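Local coordinates for GARP domain-containing protein (Trypanosoma brucei brucei TREU927, PDB 6XZ6) that serves as a trypanosome receptor that binds the host complement regulator factor H, probably aiding transmission to tsetse flies, at residues 106-109 with 110-114; 171-174 with 175-178; 179-182 with 183-187. One frame throughout, in Å; residues are numbered along the deposited sequence.

Contact 1. Residues 106-109 with 110-114; sequences SFES and EYESV
Phe107 and Tyr111, one helical turn apart, form the tightly packed side of this piece of helix 67-125. Their rings meet obliquely, planes 61° apart, with Phe107 CE1 3.8 Å from Tyr111 CD2. In Phe107, CG is anti to the backbone N and beside the carbonyl carbon (chi1 167°), which carries CD1 and CE1 to CD2 and CE2 of Tyr111. The pair is buried between helices: Leu23 and Leu26 of helix 4-61 cover Phe107, while Tyr111 meets Tyr170 edge-to-face and hydrogen-bonds Glu169 through OH. Another side is polar: Glu108, against Pro27, lies beside Glu112, its OE2 3.4 Å from Glu112 CB, and Glu112 OE1 takes a salt bridge from Arg24 and a bond with Ser116 OG. The loose part is the kinked turn at exposed Ser113. Glu108 O still accepts a straight bond from Glu112 N (2.8 Å, N-H...O angle 160°), but Ser113 N donates a hydrogen bond to a water instead, which in turn donates to Ser109 O at 2.8 Å. The chemistry implies an aromatic side closed by a polar hydroxyl, a Glu112 probably partly neutralised by Arg24, and a Glu110 that may favour Lys34 of the factor H chain, on which it packs.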
ATOM      1  N   SER A 106      -0.218  -6.678  -3.924  1.00 23.93           N
ATOM      2  CA  SER A 106       0.048  -8.106  -3.723  1.00 23.42           C
ATOM      3  C   SER A 106       0.244  -8.387  -2.233  1.00 25.10           C
ATOM      4  O   SER A 106      -0.195  -9.428  -1.742  1.00 24.72           O
ATOM      5  CB  SER A 106       1.298  -8.519  -4.485  1.00 26.57           C
ATOM      6  OG  SER A 106       1.022  -8.438  -5.868  1.00 43.76           O
ATOM      7  N   PHE A 107       0.885  -7.438  -1.524  1.00 19.90           N
ATOM      8  CA  PHE A 107       1.151  -7.509  -0.100  1.00 19.22           C
ATOM      9  C   PHE A 107      -0.155  -7.458   0.693  1.00 24.37           C
ATOM     10  O   PHE A 107      -0.388  -8.311   1.553  1.00 24.90           O
ATOM     11  CB  PHE A 107       2.114  -6.383   0.307  1.00 20.17           C
ATOM     12  CG  PHE A 107       2.243  -6.140   1.783  1.00 21.44           C
ATOM     13  CD1 PHE A 107       2.782  -7.113   2.618  1.00 24.86           C
ATOM     14  CD2 PHE A 107       1.820  -4.941   2.346  1.00 22.21           C
ATOM     15  CE1 PHE A 107       2.899  -6.887   3.990  1.00 24.22           C
ATOM     16  CE2 PHE A 107       1.951  -4.711   3.714  1.00 24.16           C
ATOM     17  CZ  PHE A 107       2.471  -5.691   4.527  1.00 22.09           C
ATOM     18  N   GLU A 108      -1.020  -6.479   0.375  1.00 19.40           N
ATOM     19  CA  GLU A 108      -2.309  -6.305   1.032  1.00 17.99           C
ATOM     20  C   GLU A 108      -3.152  -7.557   0.786  1.00 23.53           C
ATOM     21  O   GLU A 108      -3.787  -8.065   1.707  1.00 24.68           O
ATOM     22  CB  GLU A 108      -2.984  -5.029   0.512  1.00 19.33           C
ATOM     23  CG  GLU A 108      -4.396  -4.804   1.029  1.00 35.39           C
ATOM     24  CD  GLU A 108      -5.578  -5.478   0.337  1.00 62.41           C
ATOM     25  OE1 GLU A 108      -5.393  -6.012  -0.786  1.00 36.05           O
ATOM     26  OE2 GLU A 108      -6.691  -5.461   0.924  1.00 54.47           O
ATOM     27  N   SER A 109      -3.149  -8.053  -0.443  1.00 21.15           N
ATOM     28  CA  SER A 109      -3.892  -9.245  -0.837  1.00 22.41           C
ATOM     29  C   SER A 109      -3.474 -10.477  -0.034  1.00 27.58           C
ATOM     30  O   SER A 109      -4.326 -11.251   0.377  1.00 29.88           O
ATOM     31  CB  SER A 109      -3.754  -9.489  -2.334  1.00 25.42           C
ATOM     32  OG  SER A 109      -4.028 -10.847  -2.621  1.00 38.98           O
ATOM     33  N   GLU A 110      -2.181 -10.624   0.225  1.00 24.51           N
ATOM     34  CA  GLU A 110      -1.595 -11.742   0.969  1.00 24.56           C
ATOM     35  C   GLU A 110      -2.054 -11.815   2.416  1.00 27.05           C
ATOM     36  O   GLU A 110      -2.184 -12.928   2.947  1.00 27.84           O
ATOM     37  CB  GLU A 110      -0.060 -11.632   0.950  1.00 25.11           C
ATOM     38  CG  GLU A 110       0.670 -12.955   1.129  1.00 42.86           C
ATOM     39  CD  GLU A 110       2.162 -12.852   1.397  1.00 69.47           C
ATOM     40  OE1 GLU A 110       2.759 -11.785   1.118  1.00 50.96           O
ATOM     41  OE2 GLU A 110       2.736 -13.834   1.923  1.00 67.61           O
ATOM     42  N   TYR A 111      -2.264 -10.640   3.064  1.00 20.73           N
ATOM     43  CA  TYR A 111      -2.573 -10.577   4.495  1.00 18.49           C
ATOM     44  C   TYR A 111      -3.928 -10.030   4.929  1.00 20.08           C
ATOM     45  O   TYR A 111      -4.314 -10.339   6.051  1.00 19.48           O
ATOM     46  CB  TYR A 111      -1.482  -9.765   5.212  1.00 17.13           C
ATOM     47  CG  TYR A 111      -0.133 -10.441   5.195  1.00 17.42           C
ATOM     48  CD1 TYR A 111       0.153 -11.491   6.064  1.00 19.88           C
ATOM     49  CD2 TYR A 111       0.854 -10.048   4.302  1.00 17.69           C
ATOM     50  CE1 TYR A 111       1.394 -12.123   6.056  1.00 18.90           C
ATOM     51  CE2 TYR A 111       2.082 -10.703   4.251  1.00 18.69           C
ATOM     52  CZ  TYR A 111       2.346 -11.743   5.134  1.00 24.50           C
ATOM     53  OH  TYR A 111       3.558 -12.379   5.137  1.00 28.73           O
ATOM     54  N   GLU A 112      -4.624  -9.202   4.127  1.00 16.30           N
ATOM     55  CA  GLU A 112      -5.859  -8.576   4.628  1.00 17.05           C
ATOM     56  C   GLU A 112      -6.921  -9.578   5.122  1.00 23.12           C
ATOM     57  O   GLU A 112      -7.466  -9.361   6.205  1.00 24.09           O
ATOM     58  CB  GLU A 112      -6.463  -7.574   3.638  1.00 18.61           C
ATOM     59  CG  GLU A 112      -7.456  -6.599   4.264  1.00 23.37           C
ATOM     60  CD  GLU A 112      -8.878  -7.088   4.456  1.00 48.34           C
ATOM     61  OE1 GLU A 112      -9.581  -6.538   5.332  1.00 62.61           O
ATOM     62  OE2 GLU A 112      -9.291  -8.025   3.735  1.00 43.48           O
ATOM     63  N   SER A 113      -7.207 -10.645   4.361  1.00 19.52           N
ATOM     64  CA  SER A 113      -8.217 -11.648   4.722  1.00 22.02           C
ATOM     65  C   SER A 113      -7.845 -12.460   5.982  1.00 28.92           C
ATOM     66  O   SER A 113      -8.731 -12.954   6.709  1.00 30.77           O
ATOM     67  CB  SER A 113      -8.452 -12.594   3.552  1.00 27.33           C
ATOM     68  OG  SER A 113      -7.196 -13.080   3.105  1.00 45.91           O
ATOM     69  N   VAL A 114      -6.529 -12.608   6.215  1.00 23.33           N
ATOM     70  CA  VAL A 114      -5.997 -13.327   7.362  1.00 22.09           C
ATOM     71  C   VAL A 114      -6.266 -12.496   8.629  1.00 25.01           C
ATOM     72  O   VAL A 114      -6.925 -12.997   9.534  1.00 27.41           O
ATOM     73  CB  VAL A 114      -4.496 -13.743   7.171  1.00 23.49           C
ATOM     74  CG1 VAL A 114      -3.900 -14.342   8.455  1.00 21.78           C
ATOM     75  CG2 VAL A 114      -4.345 -14.716   5.998  1.00 23.57           C
TER
HETATM   76  O   HOH W   1      -6.709 -10.460   1.608  1.00 40.46           O

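Contact 2. Residues 171-174 with 175-178; sequences LQEA and NEAA
Ala174 O and Ala178 N make one of the two shortest backbone bonds here, 2.9 Å long; the other, also 2.9 Å, runs from Asn175 N to Leu171 O. Beside the latter, the Asn175 side chain lies back along the preceding turn: with CG beside its own backbone N (chi1 -81°), the amide carbon comes 3.4 Å from Leu171 O. Leu171 reaches the amide with its CD1 methyl, 3.8 Å from Asn175 ND2, so a methyl branch covers part of a polar group. The two side chains run at a slant to each other, and both face helix 148-161, where Leu171 touches His156 and Asn175 touches Thr152. Ala174, against Ala155, and Ala178, against Thr152, share this side with small methyl groups, consistent with a close approach of the helices.

Glu173 and Glu176 lie on another side of the helix, their carboxylates turned 74° apart and Glu173 OE2 3.8 Å from Glu176 OE1. These like charges probably repel, and Glu110 adds a further acid close to Glu173, which may raise the pKa of one of the acids. Glu173 also packs on Phe107 and Tyr111 of helix 67-125. Next along, Ala177 N bonds Glu173 O at 3.0 Å, and its methyl group meets Phe107 and Leu104. Alanines on the faces turned to neighbouring helices, with Glu176 on the exposed side and Glu173 at the edge of the interface with helix 67-125, are the pattern expected of a closely packed helical bundle in this glutamic acid/alanine-rich protein.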
ATOM      1  N   LEU A 171       6.338  -9.276   9.593  1.00 15.59           N
ATOM      2  CA  LEU A 171       7.345  -8.218   9.775  1.00 14.55           C
ATOM      3  C   LEU A 171       8.314  -8.149   8.568  1.00 21.77           C
ATOM      4  O   LEU A 171       8.534  -7.060   8.033  1.00 24.74           O
ATOM      5  CB  LEU A 171       8.133  -8.409  11.097  1.00 13.81           C
ATOM      6  CG  LEU A 171       9.358  -7.500  11.336  1.00 16.57           C
ATOM      7  CD1 LEU A 171       8.950  -6.000  11.445  1.00 17.46           C
ATOM      8  CD2 LEU A 171      10.150  -7.946  12.549  1.00 11.15           C
ATOM      9  N   GLN A 172       8.868  -9.294   8.135  1.00 16.66           N
ATOM     10  CA  GLN A 172       9.792  -9.344   7.012  1.00 16.64           C
ATOM     11  C   GLN A 172       9.164  -8.730   5.760  1.00 21.64           C
ATOM     12  O   GLN A 172       9.773  -7.867   5.149  1.00 22.40           O
ATOM     13  CB  GLN A 172      10.274 -10.781   6.784  1.00 19.56           C
ATOM     14  CG  GLN A 172      11.145 -11.359   7.926  1.00 38.61           C
ATOM     15  CD  GLN A 172      11.565 -12.835   7.783  1.00 65.52           C
ATOM     16  OE1 GLN A 172      11.129 -13.592   6.880  1.00 57.63           O
ATOM     17  NE2 GLN A 172      12.436 -13.284   8.696  1.00 55.95           N
ATOM     18  N   GLU A 173       7.915  -9.099   5.443  1.00 19.20           N
ATOM     19  CA  GLU A 173       7.120  -8.593   4.303  1.00 17.88           C
ATOM     20  C   GLU A 173       6.722  -7.142   4.467  1.00 21.48           C
ATOM     21  O   GLU A 173       6.688  -6.425   3.467  1.00 22.41           O
ATOM     22  CB  GLU A 173       5.844  -9.440   4.075  1.00 19.20           C
ATOM     23  CG  GLU A 173       6.089 -10.927   3.888  1.00 31.29           C
ATOM     24  CD  GLU A 173       6.333 -11.442   2.490  1.00 70.54           C
ATOM     25  OE1 GLU A 173       5.699 -12.463   2.131  1.00 71.33           O
ATOM     26  OE2 GLU A 173       7.180 -10.858   1.768  1.00 75.59           O
ATOM     27  N   ALA A 174       6.363  -6.710   5.700  1.00 16.57           N
ATOM     28  CA  ALA A 174       5.968  -5.324   5.982  1.00 15.71           C
ATOM     29  C   ALA A 174       7.155  -4.397   5.837  1.00 24.70           C
ATOM     30  O   ALA A 174       6.965  -3.229   5.503  1.00 27.49           O
ATOM     31  CB  ALA A 174       5.393  -5.210   7.366  1.00 15.83           C
ATOM     32  N   ASN A 175       8.382  -4.907   6.083  1.00 22.24           N
ATOM     33  CA  ASN A 175       9.610  -4.128   5.921  1.00 23.30           C
ATOM     34  C   ASN A 175       9.866  -3.861   4.435  1.00 26.62           C
ATOM     35  O   ASN A 175      10.171  -2.734   4.088  1.00 29.09           O
ATOM     36  CB  ASN A 175      10.813  -4.793   6.612  1.00 24.73           C
ATOM     37  CG  ASN A 175      10.891  -4.555   8.108  1.00 39.52           C
ATOM     38  OD1 ASN A 175      10.317  -3.614   8.661  1.00 37.60           O
ATOM     39  ND2 ASN A 175      11.622  -5.398   8.806  1.00 21.47           N
ATOM     40  N   GLU A 176       9.647  -4.857   3.564  1.00 21.30           N
ATOM     41  CA  GLU A 176       9.749  -4.734   2.110  1.00 21.25           C
ATOM     42  C   GLU A 176       8.695  -3.763   1.584  1.00 25.63           C
ATOM     43  O   GLU A 176       8.994  -2.973   0.698  1.00 25.67           O
ATOM     44  CB  GLU A 176       9.556  -6.097   1.431  1.00 22.93           C
ATOM     45  CG  GLU A 176      10.845  -6.733   0.956  1.00 46.10           C
ATOM     46  CD  GLU A 176      11.192  -8.060   1.611  1.00 92.00           C
ATOM     47  OE1 GLU A 176      10.475  -9.060   1.365  1.00 89.75           O
ATOM     48  OE2 GLU A 176      12.194  -8.100   2.365  1.00 98.41           O
ATOM     49  N   ALA A 177       7.467  -3.822   2.131  1.00 22.79           N
ATOM     50  CA  ALA A 177       6.338  -2.980   1.743  1.00 22.86           C
ATOM     51  C   ALA A 177       6.511  -1.540   2.203  1.00 28.69           C
ATOM     52  O   ALA A 177       6.096  -0.634   1.487  1.00 29.99           O
ATOM     53  CB  ALA A 177       5.059  -3.556   2.292  1.00 23.77           C
ATOM     54  N   ALA A 178       7.136  -1.316   3.380  1.00 25.46           N
ATOM     55  CA  ALA A 178       7.448   0.024   3.853  1.00 24.92           C
ATOM     56  C   ALA A 178       8.440   0.676   2.865  1.00 30.46           C
ATOM     57  O   ALA A 178       8.269   1.848   2.551  1.00 32.39           O
ATOM     58  CB  ALA A 178       8.043  -0.034   5.241  1.00 25.87           C
TER

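Contact 3. Residues 179-182 with 183-187; sequences NKLE and ELQKA
Glu183 opens the second half by bonding Asn179 O through its backbone N at 3.0 Å, while its extended side chain runs back beside that carbonyl, CG 3.4 Å from Asn179 O. It also packs on Phe100 of helix 67-125. Leu184 follows on the buried side, its N bonded to Lys180 O at 2.9 Å; its CD2 only just meets Leu181 CD1, 4.2 Å away, the two leucines crossing at a slant. Both press on helix 4-61, Leu181 against Leu26 and Leu29, and Leu184 against Thr30 and Arg33. Gln185 comes next, with its N bonded to Leu181 O at 3.3 Å and its aliphatic CG close beyond the same oxygen; Pro148 of helix 148-161 borders it. Lys186 takes the exposed side. Its chain bends at chi3 and chi4 (-96° and -83°), curling the ammonium back toward the preceding turn, where NZ forms a long salt bridge of 3.5 Å with OE2 of the extended Glu182. Ala187 completes the run, its N bonded to Glu183 O and its side chain resting on Val97 of helix 67-125. Leucines inside, an i to i+4 Glu-Lys salt bridge outside: this is the amphipathic helix of an elongated helical bundle.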
ATOM      1  N   ASN A 179       9.415  -0.089   2.305  1.00 25.44           N
ATOM      2  CA  ASN A 179      10.348   0.450   1.299  1.00 25.31           C
ATOM      3  C   ASN A 179       9.644   0.729  -0.038  1.00 28.87           C
ATOM      4  O   ASN A 179       9.934   1.726  -0.695  1.00 31.18           O
ATOM      5  CB  ASN A 179      11.580  -0.463   1.100  1.00 23.82           C
ATOM      6  CG  ASN A 179      12.477  -0.566   2.318  1.00 65.31           C
ATOM      7  OD1 ASN A 179      12.658   0.395   3.086  1.00 70.96           O
ATOM      8  ND2 ASN A 179      13.070  -1.739   2.524  1.00 55.61           N
ATOM      9  N   LYS A 180       8.739  -0.154  -0.445  1.00 21.65           N
ATOM     10  CA  LYS A 180       7.976  -0.001  -1.671  1.00 19.91           C
ATOM     11  C   LYS A 180       7.033   1.212  -1.559  1.00 25.31           C
ATOM     12  O   LYS A 180       6.848   1.931  -2.532  1.00 26.99           O
ATOM     13  CB  LYS A 180       7.196  -1.289  -1.972  1.00 20.37           C
ATOM     14  CG  LYS A 180       7.774  -2.086  -3.112  1.00 23.47           C
ATOM     15  CD  LYS A 180       8.471  -3.341  -2.687  1.00 29.74           C
ATOM     16  CE  LYS A 180       9.219  -3.966  -3.842  1.00 46.50           C
ATOM     17  NZ  LYS A 180      10.045  -5.119  -3.404  1.00 61.14           N
ATOM     18  N   LEU A 181       6.476   1.461  -0.368  1.00 21.51           N
ATOM     19  CA  LEU A 181       5.597   2.594  -0.107  1.00 21.18           C
ATOM     20  C   LEU A 181       6.384   3.902  -0.149  1.00 26.54           C
ATOM     21  O   LEU A 181       5.870   4.874  -0.672  1.00 30.12           O
ATOM     22  CB  LEU A 181       4.848   2.397   1.232  1.00 21.18           C
ATOM     23  CG  LEU A 181       3.811   3.447   1.662  1.00 26.20           C
ATOM     24  CD1 LEU A 181       2.735   3.675   0.591  1.00 26.28           C
ATOM     25  CD2 LEU A 181       3.155   3.031   2.941  1.00 27.73           C
ATOM     26  N   GLU A 182       7.647   3.901   0.311  1.00 22.67           N
ATOM     27  CA  GLU A 182       8.560   5.050   0.293  1.00 24.21           C
ATOM     28  C   GLU A 182       8.947   5.396  -1.146  1.00 27.32           C
ATOM     29  O   GLU A 182       8.970   6.568  -1.505  1.00 27.94           O
ATOM     30  CB  GLU A 182       9.817   4.716   1.100  1.00 27.43           C
ATOM     31  CG  GLU A 182      10.577   5.927   1.628  1.00 51.71           C
ATOM     32  CD  GLU A 182      11.850   5.613   2.403  1.00 99.33           C
ATOM     33  OE1 GLU A 182      11.976   4.494   2.958  1.00 98.79           O
ATOM     34  OE2 GLU A 182      12.728   6.506   2.459  1.00105.40           O
ATOM     35  N   GLU A 183       9.224   4.376  -1.967  1.00 23.95           N
ATOM     36  CA  GLU A 183       9.539   4.497  -3.384  1.00 24.09           C
ATOM     37  C   GLU A 183       8.307   4.881  -4.188  1.00 28.75           C
ATOM     38  O   GLU A 183       8.471   5.495  -5.235  1.00 30.68           O
ATOM     39  CB  GLU A 183      10.116   3.185  -3.931  1.00 25.08           C
ATOM     40  CG  GLU A 183      11.536   2.881  -3.488  1.00 40.31           C
ATOM     41  CD  GLU A 183      12.027   1.503  -3.884  1.00 71.24           C
ATOM     42  OE1 GLU A 183      13.116   1.416  -4.501  1.00 87.52           O
ATOM     43  OE2 GLU A 183      11.332   0.507  -3.579  1.00 56.55           O
ATOM     44  N   LEU A 184       7.078   4.515  -3.735  1.00 23.95           N
ATOM     45  CA  LEU A 184       5.823   4.885  -4.428  1.00 23.53           C
ATOM     46  C   LEU A 184       5.632   6.398  -4.304  1.00 27.77           C
ATOM     47  O   LEU A 184       5.163   7.041  -5.241  1.00 26.24           O
ATOM     48  CB  LEU A 184       4.575   4.138  -3.857  1.00 22.70           C
ATOM     49  CG  LEU A 184       3.177   4.502  -4.456  1.00 24.95           C
ATOM     50  CD1 LEU A 184       2.940   3.790  -5.743  1.00 23.68           C
ATOM     51  CD2 LEU A 184       2.053   4.123  -3.520  1.00 26.20           C
ATOM     52  N   GLN A 185       6.036   6.960  -3.160  1.00 25.78           N
ATOM     53  CA  GLN A 185       5.931   8.395  -2.899  1.00 27.61           C
ATOM     54  C   GLN A 185       7.029   9.194  -3.610  1.00 28.62           C
ATOM     55  O   GLN A 185       6.741  10.277  -4.120  1.00 28.52           O
ATOM     56  CB  GLN A 185       5.852   8.671  -1.391  1.00 30.70           C
ATOM     57  CG  GLN A 185       4.750   7.813  -0.720  1.00 54.24           C
ATOM     58  CD  GLN A 185       4.684   7.958   0.775  1.00 84.27           C
ATOM     59  OE1 GLN A 185       5.695   8.163   1.467  1.00 81.05           O
ATOM     60  NE2 GLN A 185       3.480   7.812   1.328  1.00 80.57           N
ATOM     61  N   LYS A 186       8.247   8.627  -3.744  1.00 24.76           N
ATOM     62  CA  LYS A 186       9.352   9.289  -4.466  1.00 24.93           C
ATOM     63  C   LYS A 186       9.003   9.358  -5.959  1.00 28.24           C
ATOM     64  O   LYS A 186       9.227  10.395  -6.590  1.00 31.29           O
ATOM     65  CB  LYS A 186      10.693   8.553  -4.278  1.00 27.01           C
ATOM     66  CG  LYS A 186      11.293   8.619  -2.877  1.00 46.50           C
ATOM     67  CD  LYS A 186      12.766   8.181  -2.868  1.00 61.37           C
ATOM     68  CE  LYS A 186      12.994   6.726  -2.497  1.00 69.85           C
ATOM     69  NZ  LYS A 186      13.018   6.527  -1.026  1.00 77.55           N
ATOM     70  N   ALA A 187       8.425   8.264  -6.509  1.00 19.95           N
ATOM     71  CA  ALA A 187       8.011   8.156  -7.904  1.00 17.51           C
ATOM     72  C   ALA A 187       6.854   9.063  -8.237  1.00 24.23           C
ATOM     73  O   ALA A 187       6.789   9.576  -9.351  1.00 25.78           O
ATOM     74  CB  ALA A 187       7.676   6.725  -8.243  1.00 16.29           C
TER

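Overall arrangement
The three contacts fall on two long helices of one elongated bundle. Contact 1 comes first along the chain, on helix 67-125; contacts 2 and 3 follow on helix 165-208, their segments adjoining in sequence and their centres about 13 Å apart. Contacts 1 and 2, with centres about 12 Å apart, pack against each other: Phe107 sits against Ala174 and Ala177, and Tyr111 against Glu173. Contact 3 lies nearer the middle of the chain, its nearest atoms about 8 Å from those of contact 1. Of the three, contact 1 alone touches the bound factor H chain; contact 2 packs behind the helix that meets the ligand, while contact 3 extends the same bundle inward.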